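Long-range contacts in TubZ (Clostridium botulinum C phage, PDB 4XCQ), which belongs to the tubulin/FtsZ family of nucleotide-binding cytoskeletal proteins and holds guanosine-5'-diphosphate in a Rossmann-like domain: residues A[160-165]-A[213-218]; A[35-40]-A[52-57]; A[5-10]-A[89-94]. All coordinates share one frame; numbering follows the deposited sequence.

Contact 1. Residues A[160-165]-A[213-218]; sequences SIYLLD and NVILEF
Y162 and N213 meet where strand 160-165 of the nucleotide-binding part of the tubulin/FtsZ fold meets strand 211-217 of the C-terminal part, at the seam between them in the buried middle of the chain. The short strand axes run at 57° to each other, so the strands touch near their N-terminal ends and then splay apart. At the junction N213 N donates to I161 O over 2.7 Å, next to a further backbone bond between I161 and K211. Two residues further along strand 160-165, a water takes the place of direct pairing, accepting from L163 N at 2.8 Å and donating to N213 O at 3.0 Å.

The side chain of N213 lies against the Y162 ring. Its CB sits 4.2 Å from the ring centroid, off-centre in a CH-pi contact, while the amide plane stands almost perpendicular to the ring, at 89°. Y162 has CG anti to its own carbonyl carbon (chi1 -61°), which swings the ring obliquely across the N213 side chain and brings OH to 3.5 Å from N213 ND2, a weak though nearly straight hydrogen bond. Beyond it, I215 CD1 touches Y162 CE1 at 4.4 Å.

N213 OD1 turns to a third strand, accepting from G286 N in strand 281-287, and S160 OG is bonded to the backbone carbonyls of L207 and M209. The N213 amide is held chiefly through its oxygen, with only a weak bond at its nitrogen, which probably sets its orientation in a buried setting, and the water satisfies backbone groups that the splay of the strands has drawn apart.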
ATOM      1  N   SER A 160      -7.960  -1.768   4.172  1.00 37.33           N
ATOM      2  CA  SER A 160      -7.082  -0.603   4.200  1.00 45.54           C
ATOM      3  C   SER A 160      -6.373  -0.460   2.854  1.00 46.95           C
ATOM      4  O   SER A 160      -5.845  -1.436   2.320  1.00 43.76           O
ATOM      5  CB  SER A 160      -6.062  -0.725   5.328  1.00 39.47           C
ATOM      6  OG  SER A 160      -6.708  -0.735   6.589  1.00 53.98           O
ATOM      7  N   ILE A 161      -6.367   0.750   2.303  1.00 40.00           N
ATOM      8  CA  ILE A 161      -5.762   0.980   0.999  1.00 35.96           C
ATOM      9  C   ILE A 161      -4.631   2.006   1.042  1.00 42.27           C
ATOM     10  O   ILE A 161      -4.841   3.168   1.383  1.00 39.56           O
ATOM     11  CB  ILE A 161      -6.802   1.450  -0.028  1.00 31.36           C
ATOM     12  CG1 ILE A 161      -7.887   0.388  -0.218  1.00 39.82           C
ATOM     13  CG2 ILE A 161      -6.132   1.747  -1.355  1.00 23.68           C
ATOM     14  CD1 ILE A 161      -9.005   0.822  -1.160  1.00 39.53           C
ATOM     15  N   TYR A 162      -3.431   1.556   0.688  1.00 43.89           N
ATOM     16  CA  TYR A 162      -2.285   2.440   0.509  1.00 39.46           C
ATOM     17  C   TYR A 162      -2.002   2.583  -0.984  1.00 34.03           C
ATOM     18  O   TYR A 162      -1.434   1.682  -1.613  1.00 31.15           O
ATOM     19  CB  TYR A 162      -1.063   1.897   1.253  1.00 38.65           C
ATOM     20  CG  TYR A 162      -1.285   1.784   2.743  1.00 38.71           C
ATOM     21  CD1 TYR A 162      -0.890   2.798   3.602  1.00 37.64           C
ATOM     22  CD2 TYR A 162      -1.911   0.667   3.290  1.00 41.74           C
ATOM     23  CE1 TYR A 162      -1.104   2.703   4.968  1.00 42.99           C
ATOM     24  CE2 TYR A 162      -2.127   0.560   4.652  1.00 41.07           C
ATOM     25  CZ  TYR A 162      -1.722   1.583   5.487  1.00 46.71           C
ATOM     26  OH  TYR A 162      -1.933   1.485   6.843  1.00 51.55           O
ATOM     27  N   LEU A 163      -2.421   3.708  -1.555  1.00 27.05           N
ATOM     28  CA  LEU A 163      -2.373   3.882  -3.004  1.00 35.91           C
ATOM     29  C   LEU A 163      -1.194   4.751  -3.435  1.00 35.91           C
ATOM     30  O   LEU A 163      -1.147   5.947  -3.139  1.00 36.36           O
ATOM     31  CB  LEU A 163      -3.687   4.482  -3.516  1.00 31.53           C
ATOM     32  CG  LEU A 163      -3.927   4.368  -5.030  1.00 35.59           C
ATOM     33  CD1 LEU A 163      -3.872   2.913  -5.500  1.00 29.96           C
ATOM     34  CD2 LEU A 163      -5.247   5.024  -5.438  1.00 31.93           C
ATOM     35  N   LEU A 164      -0.251   4.136  -4.145  1.00 33.82           N
ATOM     36  CA  LEU A 164       0.984   4.803  -4.543  1.00 34.28           C
ATOM     37  C   LEU A 164       0.992   5.157  -6.027  1.00 39.36           C
ATOM     38  O   LEU A 164       0.404   4.448  -6.849  1.00 38.29           O
ATOM     39  CB  LEU A 164       2.191   3.924  -4.215  1.00 38.04           C
ATOM     40  CG  LEU A 164       2.355   3.469  -2.764  1.00 37.32           C
ATOM     41  CD1 LEU A 164       3.530   2.494  -2.642  1.00 27.78           C
ATOM     42  CD2 LEU A 164       2.536   4.665  -1.836  1.00 44.43           C
ATOM     43  N   ASP A 165       1.678   6.248  -6.363  1.00 41.44           N
ATOM     44  CA  ASP A 165       1.699   6.762  -7.731  1.00 42.33           C
ATOM     45  C   ASP A 165       3.122   6.914  -8.271  1.00 42.36           C
ATOM     46  O   ASP A 165       3.863   7.812  -7.853  1.00 34.98           O
ATOM     47  CB  ASP A 165       0.973   8.109  -7.798  1.00 49.65           C
ATOM     48  CG  ASP A 165       0.687   8.559  -9.224  1.00 57.77           C
ATOM     49  OD1 ASP A 165       1.155   7.900 -10.181  1.00 55.70           O
ATOM     50  OD2 ASP A 165       0.001   9.592  -9.384  1.00 59.49           O
ATOM     51  N   ASN A 213      -5.595   5.184   3.088  1.00 36.55           N
ATOM     52  CA  ASN A 213      -4.696   5.830   4.035  1.00 38.66           C
ATOM     53  C   ASN A 213      -3.510   6.522   3.339  1.00 41.29           C
ATOM     54  O   ASN A 213      -3.069   6.101   2.268  1.00 38.83           O
ATOM     55  CB  ASN A 213      -4.199   4.806   5.064  1.00 46.85           C
ATOM     56  CG  ASN A 213      -5.346   4.124   5.823  1.00 60.31           C
ATOM     57  OD1 ASN A 213      -6.494   4.575   5.784  1.00 54.97           O
ATOM     58  ND2 ASN A 213      -5.031   3.035   6.517  1.00 66.67           N
ATOM     59  N   VAL A 214      -3.025   7.605   3.946  1.00 39.26           N
ATOM     60  CA  VAL A 214      -1.896   8.378   3.424  1.00 42.19           C
ATOM     61  C   VAL A 214      -0.924   8.723   4.554  1.00 45.85           C
ATOM     62  O   VAL A 214      -1.349   9.105   5.643  1.00 47.88           O
ATOM     63  CB  VAL A 214      -2.369   9.685   2.733  1.00 52.86           C
ATOM     64  CG1 VAL A 214      -1.183  10.562   2.351  1.00 41.55           C
ATOM     65  CG2 VAL A 214      -3.217   9.374   1.508  1.00 58.79           C
ATOM     66  N   ILE A 215       0.377   8.584   4.302  1.00 42.88           N
ATOM     67  CA  ILE A 215       1.385   8.934   5.302  1.00 42.90           C
ATOM     68  C   ILE A 215       2.226  10.114   4.824  1.00 37.56           C
ATOM     69  O   ILE A 215       2.744  10.104   3.711  1.00 44.59           O
ATOM     70  CB  ILE A 215       2.315   7.745   5.625  1.00 42.69           C
ATOM     71  CG1 ILE A 215       1.498   6.480   5.906  1.00 41.57           C
ATOM     72  CG2 ILE A 215       3.227   8.083   6.803  1.00 34.97           C
ATOM     73  CD1 ILE A 215       2.341   5.210   6.049  1.00 24.97           C
ATOM     74  N   LEU A 216       2.362  11.123   5.678  1.00 36.13           N
ATOM     75  CA  LEU A 216       3.036  12.363   5.313  1.00 40.40           C
ATOM     76  C   LEU A 216       4.102  12.742   6.329  1.00 42.67           C
ATOM     77  O   LEU A 216       3.915  12.562   7.531  1.00 42.65           O
ATOM     78  CB  LEU A 216       2.024  13.510   5.194  1.00 44.06           C
ATOM     79  CG  LEU A 216       0.878  13.354   4.194  1.00 45.00           C
ATOM     80  CD1 LEU A 216      -0.250  14.314   4.527  1.00 39.25           C
ATOM     81  CD2 LEU A 216       1.368  13.580   2.769  1.00 46.74           C
ATOM     82  N   GLU A 217       5.214  13.277   5.840  1.00 37.90           N
ATOM     83  CA  GLU A 217       6.233  13.847   6.711  1.00 41.96           C
ATOM     84  C   GLU A 217       6.595  15.244   6.229  1.00 46.17           C
ATOM     85  O   GLU A 217       6.641  15.497   5.027  1.00 43.44           O
ATOM     86  CB  GLU A 217       7.469  12.950   6.762  1.00 41.62           C
ATOM     87  CG  GLU A 217       7.212  11.630   7.469  1.00 47.53           C
ATOM     88  CD  GLU A 217       8.453  10.774   7.601  1.00 47.76           C
ATOM     89  OE1 GLU A 217       9.565  11.285   7.355  1.00 45.60           O
ATOM     90  OE2 GLU A 217       8.311   9.590   7.963  1.00 40.07           O
ATOM     91  N   PHE A 218       6.841  16.152   7.167  1.00 42.52           N
ATOM     92  CA  PHE A 218       7.146  17.535   6.815  1.00 44.44           C
ATOM     93  C   PHE A 218       8.309  18.084   7.635  1.00 48.12           C
ATOM     94  O   PHE A 218       8.574  17.617   8.745  1.00 52.12           O
ATOM     95  CB  PHE A 218       5.909  18.417   7.001  1.00 46.29           C
ATOM     96  CG  PHE A 218       5.432  18.503   8.423  1.00 39.39           C
ATOM     97  CD1 PHE A 218       5.751  19.600   9.212  1.00 44.37           C
ATOM     98  CD2 PHE A 218       4.670  17.486   8.975  1.00 38.05           C
ATOM     99  CE1 PHE A 218       5.312  19.684  10.527  1.00 44.21           C
ATOM    100  CE2 PHE A 218       4.230  17.557  10.284  1.00 43.02           C
ATOM    101  CZ  PHE A 218       4.551  18.661  11.062  1.00 51.61           C
TER
HETATM  102  O   HOH W   1      -3.985   5.734  -0.521  1.00 38.84           O

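Contact 2. Residues A[35-40]-A[52-57]; sequences INTSKK and YHIPYA
H53 and K39 meet ring to methylene: K39 CB lies over one face of the imidazole, 3.9 Å from its centroid and 21° off the ring normal, displaced toward the rim. CG of H53 is anti to the backbone N (chi1 174°), which carries the ring across to the start of helix 39-43. At its edge the ring is tied to its own segment, H53 NE2 donating to A57 O at 2.9 Å; the acceptor is in the ring plane, although the donor stands well out of the carbonyl plane. This bond reaches across the type II turn from I54 to A57.

T37 CG2 and I54 CD1 lie side by side at 3.7 Å, and T37 CB packs on A57 CB at 3.8 Å. T37 OG1 is directed to E58 O, just beyond the turn. Helix 102-117 adds to this apolar patch, with I106 touching both T37 and I54.

Behind these side chains lies the backbone pairing of a beta-alpha-beta unit, strand 31-36, helix 39-43 and strand 51-53, at the edge of the Rossmann-like sheet. N36 bonds to both flanks of H53: N36 N donates to Y52 O at 3.3 Å, and N36 O accepts from I54 N at 3.2 Å. I35 and Y52 share the sheet face covered by I78 of helix 75-85.

The turn from strand into helix is set by N36 and S38. N36 OD1 accepts from S38 N at 3.1 Å, an Asx turn approached from above the amide plane, and S38, as N-cap, receives D41 N on OG. The side chain of N36 lies about 5 Å from the bound guanosine-5'-diphosphate.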
ATOM      1  N   ILE A  35       5.179 -13.960  -2.806  1.00 42.53           N
ATOM      2  CA  ILE A  35       4.469 -14.753  -3.795  1.00 37.68           C
ATOM      3  C   ILE A  35       4.808 -14.269  -5.197  1.00 41.16           C
ATOM      4  O   ILE A  35       4.757 -13.068  -5.468  1.00 36.53           O
ATOM      5  CB  ILE A  35       2.947 -14.673  -3.584  1.00 39.34           C
ATOM      6  CG1 ILE A  35       2.598 -14.959  -2.118  1.00 40.47           C
ATOM      7  CG2 ILE A  35       2.219 -15.615  -4.535  1.00 33.57           C
ATOM      8  CD1 ILE A  35       1.213 -14.491  -1.712  1.00 32.95           C
ATOM      9  N   ASN A  36       5.154 -15.200  -6.082  1.00 41.69           N
ATOM     10  CA  ASN A  36       5.481 -14.846  -7.460  1.00 41.34           C
ATOM     11  C   ASN A  36       5.452 -16.042  -8.409  1.00 42.88           C
ATOM     12  O   ASN A  36       5.762 -17.170  -8.027  1.00 45.70           O
ATOM     13  CB  ASN A  36       6.860 -14.185  -7.522  1.00 38.53           C
ATOM     14  CG  ASN A  36       6.991 -13.218  -8.683  1.00 41.05           C
ATOM     15  OD1 ASN A  36       6.328 -13.368  -9.709  1.00 45.97           O
ATOM     16  ND2 ASN A  36       7.852 -12.218  -8.525  1.00 39.11           N
ATOM     17  N   THR A  37       5.074 -15.785  -9.655  1.00 38.10           N
ATOM     18  CA  THR A  37       5.146 -16.803 -10.685  1.00 52.23           C
ATOM     19  C   THR A  37       6.596 -16.992 -11.125  1.00 55.02           C
ATOM     20  O   THR A  37       6.969 -18.044 -11.628  1.00 39.21           O
ATOM     21  CB  THR A  37       4.281 -16.440 -11.898  1.00 57.93           C
ATOM     22  OG1 THR A  37       4.768 -15.226 -12.481  1.00 58.55           O
ATOM     23  CG2 THR A  37       2.833 -16.257 -11.485  1.00 52.16           C
ATOM     24  N   SER A  38       7.408 -15.960 -10.918  1.00 51.81           N
ATOM     25  CA  SER A  38       8.810 -15.989 -11.318  1.00 48.93           C
ATOM     26  C   SER A  38       9.698 -16.457 -10.174  1.00 48.20           C
ATOM     27  O   SER A  38       9.821 -15.777  -9.152  1.00 46.54           O
ATOM     28  CB  SER A  38       9.257 -14.602 -11.798  1.00 45.44           C
ATOM     29  OG  SER A  38      10.642 -14.579 -12.101  1.00 44.55           O
ATOM     30  N   LYS A  39      10.312 -17.624 -10.352  1.00 45.06           N
ATOM     31  CA  LYS A  39      11.232 -18.172  -9.363  1.00 49.49           C
ATOM     32  C   LYS A  39      12.505 -17.337  -9.322  1.00 51.58           C
ATOM     33  O   LYS A  39      13.167 -17.229  -8.288  1.00 59.78           O
ATOM     34  CB  LYS A  39      11.564 -19.636  -9.682  1.00 49.57           C
ATOM     35  CG  LYS A  39      12.422 -20.305  -8.625  1.00 56.45           C
ATOM     36  CD  LYS A  39      12.618 -21.779  -8.897  1.00 69.45           C
ATOM     37  CE  LYS A  39      13.464 -22.422  -7.812  1.00 74.48           C
ATOM     38  NZ  LYS A  39      13.644 -23.883  -8.038  1.00 86.09           N
ATOM     39  N   LYS A  40      12.832 -16.751 -10.468  1.00 48.47           N
ATOM     40  CA  LYS A  40      13.988 -15.878 -10.613  1.00 51.01           C
ATOM     41  C   LYS A  40      13.898 -14.663  -9.695  1.00 48.99           C
ATOM     42  O   LYS A  40      14.857 -14.337  -8.993  1.00 53.63           O
ATOM     43  CB  LYS A  40      14.115 -15.423 -12.065  1.00 51.42           C
ATOM     44  CG  LYS A  40      15.389 -14.667 -12.387  1.00 68.93           C
ATOM     45  CD  LYS A  40      15.148 -13.622 -13.476  1.00 83.38           C
ATOM     46  CE  LYS A  40      13.883 -13.917 -14.283  1.00 86.14           C
ATOM     47  NZ  LYS A  40      12.972 -12.740 -14.376  1.00 78.98           N
ATOM     48  N   TYR A  52       6.885 -18.196  -1.811  1.00 42.49           N
ATOM     49  CA  TYR A  52       6.024 -19.179  -2.452  1.00 39.65           C
ATOM     50  C   TYR A  52       6.033 -19.002  -3.965  1.00 38.84           C
ATOM     51  O   TYR A  52       5.419 -18.075  -4.498  1.00 41.64           O
ATOM     52  CB  TYR A  52       4.587 -19.092  -1.926  1.00 37.02           C
ATOM     53  CG  TYR A  52       3.679 -20.155  -2.512  1.00 63.88           C
ATOM     54  CD1 TYR A  52       3.493 -21.372  -1.871  1.00 62.42           C
ATOM     55  CD2 TYR A  52       3.018 -19.947  -3.717  1.00 60.33           C
ATOM     56  CE1 TYR A  52       2.670 -22.346  -2.409  1.00 60.38           C
ATOM     57  CE2 TYR A  52       2.201 -20.917  -4.265  1.00 54.84           C
ATOM     58  CZ  TYR A  52       2.026 -22.111  -3.606  1.00 51.68           C
ATOM     59  OH  TYR A  52       1.204 -23.072  -4.149  1.00 49.90           O
ATOM     60  N   HIS A  53       6.730 -19.899  -4.653  1.00 45.69           N
ATOM     61  CA  HIS A  53       6.697 -19.927  -6.106  1.00 39.78           C
ATOM     62  C   HIS A  53       5.493 -20.721  -6.566  1.00 40.62           C
ATOM     63  O   HIS A  53       5.309 -21.875  -6.183  1.00 46.49           O
ATOM     64  CB  HIS A  53       7.988 -20.526  -6.681  1.00 43.51           C
ATOM     65  CG  HIS A  53       7.959 -20.725  -8.169  1.00 56.08           C
ATOM     66  ND1 HIS A  53       7.943 -21.971  -8.752  1.00 65.00           N
ATOM     67  CD2 HIS A  53       7.932 -19.829  -9.186  1.00 50.44           C
ATOM     68  CE1 HIS A  53       7.918 -21.839 -10.070  1.00 55.04           C
ATOM     69  NE2 HIS A  53       7.909 -20.550 -10.356  1.00 55.03           N
ATOM     70  N   ILE A  54       4.660 -20.088  -7.376  1.00 38.88           N
ATOM     71  CA  ILE A  54       3.543 -20.782  -7.989  1.00 56.97           C
ATOM     72  C   ILE A  54       4.082 -21.892  -8.886  1.00 57.14           C
ATOM     73  O   ILE A  54       4.835 -21.624  -9.820  1.00 61.71           O
ATOM     74  CB  ILE A  54       2.661 -19.813  -8.779  1.00 49.50           C
ATOM     75  CG1 ILE A  54       2.178 -18.699  -7.844  1.00 49.27           C
ATOM     76  CG2 ILE A  54       1.495 -20.557  -9.428  1.00 43.55           C
ATOM     77  CD1 ILE A  54       1.262 -17.703  -8.481  1.00 52.42           C
ATOM     78  N   PRO A  55       3.721 -23.147  -8.575  1.00 56.12           N
ATOM     79  CA  PRO A  55       4.255 -24.332  -9.261  1.00 59.49           C
ATOM     80  C   PRO A  55       4.154 -24.259 -10.784  1.00 57.95           C
ATOM     81  O   PRO A  55       3.153 -23.781 -11.318  1.00 63.82           O
ATOM     82  CB  PRO A  55       3.391 -25.468  -8.709  1.00 51.84           C
ATOM     83  CG  PRO A  55       3.018 -25.003  -7.340  1.00 50.98           C
ATOM     84  CD  PRO A  55       2.817 -23.514  -7.468  1.00 45.98           C
ATOM     85  N   TYR A  56       5.212 -24.709 -11.454  1.00 54.77           N
ATOM     86  CA  TYR A  56       5.271 -24.806 -12.913  1.00 63.84           C
ATOM     87  C   TYR A  56       5.112 -23.462 -13.621  1.00 67.96           C
ATOM     88  O   TYR A  56       4.788 -23.417 -14.808  1.00 71.00           O
ATOM     89  CB  TYR A  56       4.207 -25.778 -13.428  1.00 66.42           C
ATOM     90  CG  TYR A  56       4.223 -27.131 -12.749  1.00 69.14           C
ATOM     91  CD1 TYR A  56       5.093 -28.128 -13.164  1.00 77.68           C
ATOM     92  CD2 TYR A  56       3.358 -27.412 -11.699  1.00 67.14           C
ATOM     93  CE1 TYR A  56       5.106 -29.368 -12.549  1.00 84.47           C
ATOM     94  CE2 TYR A  56       3.365 -28.644 -11.076  1.00 67.21           C
ATOM     95  CZ  TYR A  56       4.240 -29.620 -11.505  1.00 81.62           C
ATOM     96  OH  TYR A  56       4.246 -30.852 -10.886  1.00 87.66           O
ATOM     97  N   ALA A  57       5.352 -22.371 -12.898  1.00 69.36           N
ATOM     98  CA  ALA A  57       5.135 -21.037 -13.449  1.00 64.73           C
ATOM     99  C   ALA A  57       6.430 -20.279 -13.747  1.00 61.06           C
ATOM    100  O   ALA A  57       7.495 -20.578 -13.196  1.00 56.72           O
ATOM    101  CB  ALA A  57       4.264 -20.216 -12.501  1.00 65.45           C
TER

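Contact 3. Residues A[5-10]-A[89-94]; sequences NKIVFA and CDIVIF
I93 O accepts the shortest polar bond of this contact, from A10 N at 2.7 Å, and also faces F9 CA at 3.2 Å in a CA-H...O contact. Two residues earlier, V8 is held through both backbone groups: V8 N donates to I91 O, nearly in line with the carbonyl, and V8 O accepts from I93 N, both at 2.9 Å. I91 N closes the series on K6 O at 3.1 Å.

These bonds join strands 7-11 and 91-97 as parallel neighbours in the middle of the Rossmann-like sheet, their short axes crossing at -25°. I7, F9, I91 and I93 line one face. There I7 CG2 touches I93 CD1 at 3.8 Å and also lies over a face of the F9 ring, and F183 of helix 172-187 touches both I7 and I93.

On the opposite face V8 places CG1 between its backbone N and carbonyl carbon (chi1 50°), where it packs against C89 CB and V92 CG2; further along, A10 CB abuts F94 CD1 at 3.5 Å. At the strand entrance the K6 chain is extended to CE and bends only at its end, bringing NZ above the D90 carboxylate plane for a salt bridge to OD2 at 3.1 Å.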
ATOM      1  N   ASN A   5       5.281  -7.303  14.220  1.00 50.08           N
ATOM      2  CA  ASN A   5       5.123  -8.754  14.184  1.00 50.09           C
ATOM      3  C   ASN A   5       3.655  -9.170  14.074  1.00 58.75           C
ATOM      4  O   ASN A   5       3.337 -10.350  13.891  1.00 68.57           O
ATOM      5  CB  ASN A   5       5.758  -9.384  15.424  1.00 58.51           C
ATOM      6  CG  ASN A   5       5.975 -10.877  15.270  1.00 73.88           C
ATOM      7  OD1 ASN A   5       6.825 -11.315  14.493  1.00 82.53           O
ATOM      8  ND2 ASN A   5       5.215 -11.667  16.019  1.00 71.30           N
ATOM      9  N   LYS A   6       2.775  -8.177  14.177  1.00 51.31           N
ATOM     10  CA  LYS A   6       1.328  -8.351  14.076  1.00 46.43           C
ATOM     11  C   LYS A   6       0.952  -8.318  12.594  1.00 44.71           C
ATOM     12  O   LYS A   6      -0.115  -8.772  12.169  1.00 38.57           O
ATOM     13  CB  LYS A   6       0.635  -7.236  14.869  1.00 66.39           C
ATOM     14  CG  LYS A   6      -0.869  -7.311  15.065  1.00 78.09           C
ATOM     15  CD  LYS A   6      -1.291  -6.064  15.854  1.00 77.49           C
ATOM     16  CE  LYS A   6      -2.791  -5.890  16.046  1.00 75.60           C
ATOM     17  NZ  LYS A   6      -3.344  -6.914  16.956  1.00 77.68           N
ATOM     18  N   ILE A   7       1.886  -7.790  11.811  1.00 37.34           N
ATOM     19  CA  ILE A   7       1.715  -7.576  10.386  1.00 40.25           C
ATOM     20  C   ILE A   7       2.413  -8.642   9.559  1.00 42.62           C
ATOM     21  O   ILE A   7       3.586  -8.943   9.782  1.00 43.94           O
ATOM     22  CB  ILE A   7       2.276  -6.204   9.967  1.00 46.48           C
ATOM     23  CG1 ILE A   7       1.588  -5.080  10.746  1.00 43.14           C
ATOM     24  CG2 ILE A   7       2.171  -6.008   8.453  1.00 40.01           C
ATOM     25  CD1 ILE A   7       2.306  -3.758  10.643  1.00 40.48           C
ATOM     26  N   VAL A   8       1.692  -9.215   8.604  1.00 42.63           N
ATOM     27  CA  VAL A   8       2.323 -10.067   7.611  1.00 41.04           C
ATOM     28  C   VAL A   8       2.038  -9.507   6.224  1.00 41.26           C
ATOM     29  O   VAL A   8       0.885  -9.301   5.844  1.00 44.87           O
ATOM     30  CB  VAL A   8       1.851 -11.539   7.710  1.00 40.17           C
ATOM     31  CG1 VAL A   8       0.338 -11.631   7.747  1.00 40.61           C
ATOM     32  CG2 VAL A   8       2.424 -12.360   6.558  1.00 41.84           C
ATOM     33  N   PHE A   9       3.101  -9.226   5.479  1.00 36.54           N
ATOM     34  CA  PHE A   9       2.956  -8.766   4.107  1.00 39.17           C
ATOM     35  C   PHE A   9       2.812  -9.945   3.162  1.00 43.02           C
ATOM     36  O   PHE A   9       3.447 -10.988   3.347  1.00 35.74           O
ATOM     37  CB  PHE A   9       4.153  -7.909   3.686  1.00 37.82           C
ATOM     38  CG  PHE A   9       4.189  -6.563   4.345  1.00 37.79           C
ATOM     39  CD1 PHE A   9       3.486  -5.497   3.806  1.00 32.34           C
ATOM     40  CD2 PHE A   9       4.913  -6.367   5.512  1.00 35.29           C
ATOM     41  CE1 PHE A   9       3.511  -4.256   4.414  1.00 40.76           C
ATOM     42  CE2 PHE A   9       4.939  -5.130   6.127  1.00 41.60           C
ATOM     43  CZ  PHE A   9       4.237  -4.073   5.578  1.00 41.50           C
ATOM     44  N   ALA A  10       1.967  -9.775   2.152  1.00 44.64           N
ATOM     45  CA  ALA A  10       1.896 -10.721   1.045  1.00 34.17           C
ATOM     46  C   ALA A  10       2.218 -10.009  -0.271  1.00 36.03           C
ATOM     47  O   ALA A  10       1.316  -9.647  -1.032  1.00 38.37           O
ATOM     48  CB  ALA A  10       0.532 -11.370   0.984  1.00 29.36           C
ATOM     49  N   CYS A  89      -0.816 -13.427  13.292  1.00 59.14           N
ATOM     50  CA  CYS A  89      -0.781 -12.130  12.622  1.00 55.34           C
ATOM     51  C   CYS A  89      -2.194 -11.640  12.314  1.00 57.33           C
ATOM     52  O   CYS A  89      -2.905 -12.200  11.482  1.00 61.21           O
ATOM     53  CB  CYS A  89       0.032 -12.190  11.332  1.00 58.88           C
ATOM     54  SG  CYS A  89       1.846 -12.189  11.550  1.00 47.03           S
ATOM     55  N   ASP A  90      -2.589 -10.578  13.008  1.00 59.97           N
ATOM     56  CA  ASP A  90      -3.907  -9.961  12.862  1.00 52.02           C
ATOM     57  C   ASP A  90      -4.095  -9.321  11.511  1.00 46.13           C
ATOM     58  O   ASP A  90      -5.188  -9.346  10.955  1.00 45.91           O
ATOM     59  CB  ASP A  90      -4.137  -8.894  13.942  1.00 58.65           C
ATOM     60  CG  ASP A  90      -5.121  -9.339  14.993  1.00 82.30           C
ATOM     61  OD1 ASP A  90      -5.281 -10.562  15.151  1.00 88.64           O
ATOM     62  OD2 ASP A  90      -5.740  -8.471  15.648  1.00 91.75           O
ATOM     63  N   ILE A  91      -3.016  -8.749  10.991  1.00 38.72           N
ATOM     64  CA  ILE A  91      -3.098  -7.864   9.842  1.00 40.89           C
ATOM     65  C   ILE A  91      -2.329  -8.413   8.647  1.00 44.45           C
ATOM     66  O   ILE A  91      -1.117  -8.623   8.713  1.00 44.86           O
ATOM     67  CB  ILE A  91      -2.573  -6.469  10.209  1.00 41.01           C
ATOM     68  CG1 ILE A  91      -3.210  -6.019  11.522  1.00 43.58           C
ATOM     69  CG2 ILE A  91      -2.870  -5.479   9.101  1.00 41.41           C
ATOM     70  CD1 ILE A  91      -2.520  -4.871  12.171  1.00 44.79           C
ATOM     71  N   VAL A  92      -3.054  -8.669   7.565  1.00 42.99           N
ATOM     72  CA  VAL A  92      -2.455  -9.154   6.334  1.00 37.54           C
ATOM     73  C   VAL A  92      -2.470  -8.050   5.282  1.00 34.99           C
ATOM     74  O   VAL A  92      -3.532  -7.645   4.806  1.00 31.94           O
ATOM     75  CB  VAL A  92      -3.194 -10.396   5.802  1.00 38.35           C
ATOM     76  CG1 VAL A  92      -2.555 -10.888   4.516  1.00 40.50           C
ATOM     77  CG2 VAL A  92      -3.204 -11.499   6.857  1.00 32.17           C
ATOM     78  N   ILE A  93      -1.290  -7.554   4.929  1.00 37.57           N
ATOM     79  CA  ILE A  93      -1.193  -6.504   3.920  1.00 35.72           C
ATOM     80  C   ILE A  93      -0.655  -7.060   2.603  1.00 38.93           C
ATOM     81  O   ILE A  93       0.453  -7.598   2.535  1.00 39.82           O
ATOM     82  CB  ILE A  93      -0.305  -5.344   4.402  1.00 29.31           C
ATOM     83  CG1 ILE A  93      -0.796  -4.850   5.770  1.00 36.14           C
ATOM     84  CG2 ILE A  93      -0.328  -4.208   3.396  1.00 22.84           C
ATOM     85  CD1 ILE A  93       0.037  -3.728   6.370  1.00 29.87           C
ATOM     86  N   PHE A  94      -1.464  -6.948   1.559  1.00 38.43           N
ATOM     87  CA  PHE A  94      -1.047  -7.349   0.224  1.00 37.39           C
ATOM     88  C   PHE A  94      -0.337  -6.194  -0.474  1.00 35.08           C
ATOM     89  O   PHE A  94      -0.790  -5.049  -0.407  1.00 36.99           O
ATOM     90  CB  PHE A  94      -2.252  -7.811  -0.598  1.00 32.84           C
ATOM     91  CG  PHE A  94      -2.797  -9.143  -0.173  1.00 43.17           C
ATOM     92  CD1 PHE A  94      -2.338 -10.312  -0.765  1.00 38.62           C
ATOM     93  CD2 PHE A  94      -3.774  -9.231   0.811  1.00 41.93           C
ATOM     94  CE1 PHE A  94      -2.831 -11.545  -0.381  1.00 36.46           C
ATOM     95  CE2 PHE A  94      -4.275 -10.463   1.200  1.00 44.94           C
ATOM     96  CZ  PHE A  94      -3.802 -11.624   0.602  1.00 40.80           C
TER

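All three contacts belong to one mixed sheet. Contact 2 lies at its outer edge on strands 51-53 and 31-36; strand 7-11 of contact 3 comes next, paired with 91-97; strand 122-129 then separates contact 3 from contact 1. Contacts 2 and 3 have centres about 21 Å apart yet touch, I35 CD1 meeting A10 CB at 4.2 Å. Contacts 1 and 3 are about 17 Å apart between centres, and contacts 1 and 2 about 29 Å. Along the chain, contact 2 forms between the two segments of contact 3, and contact 1 follows both. The sheet thus extends from the edge near the guanosine-5'-diphosphate to the C-terminal part, with the strands splaying apart at contact 1.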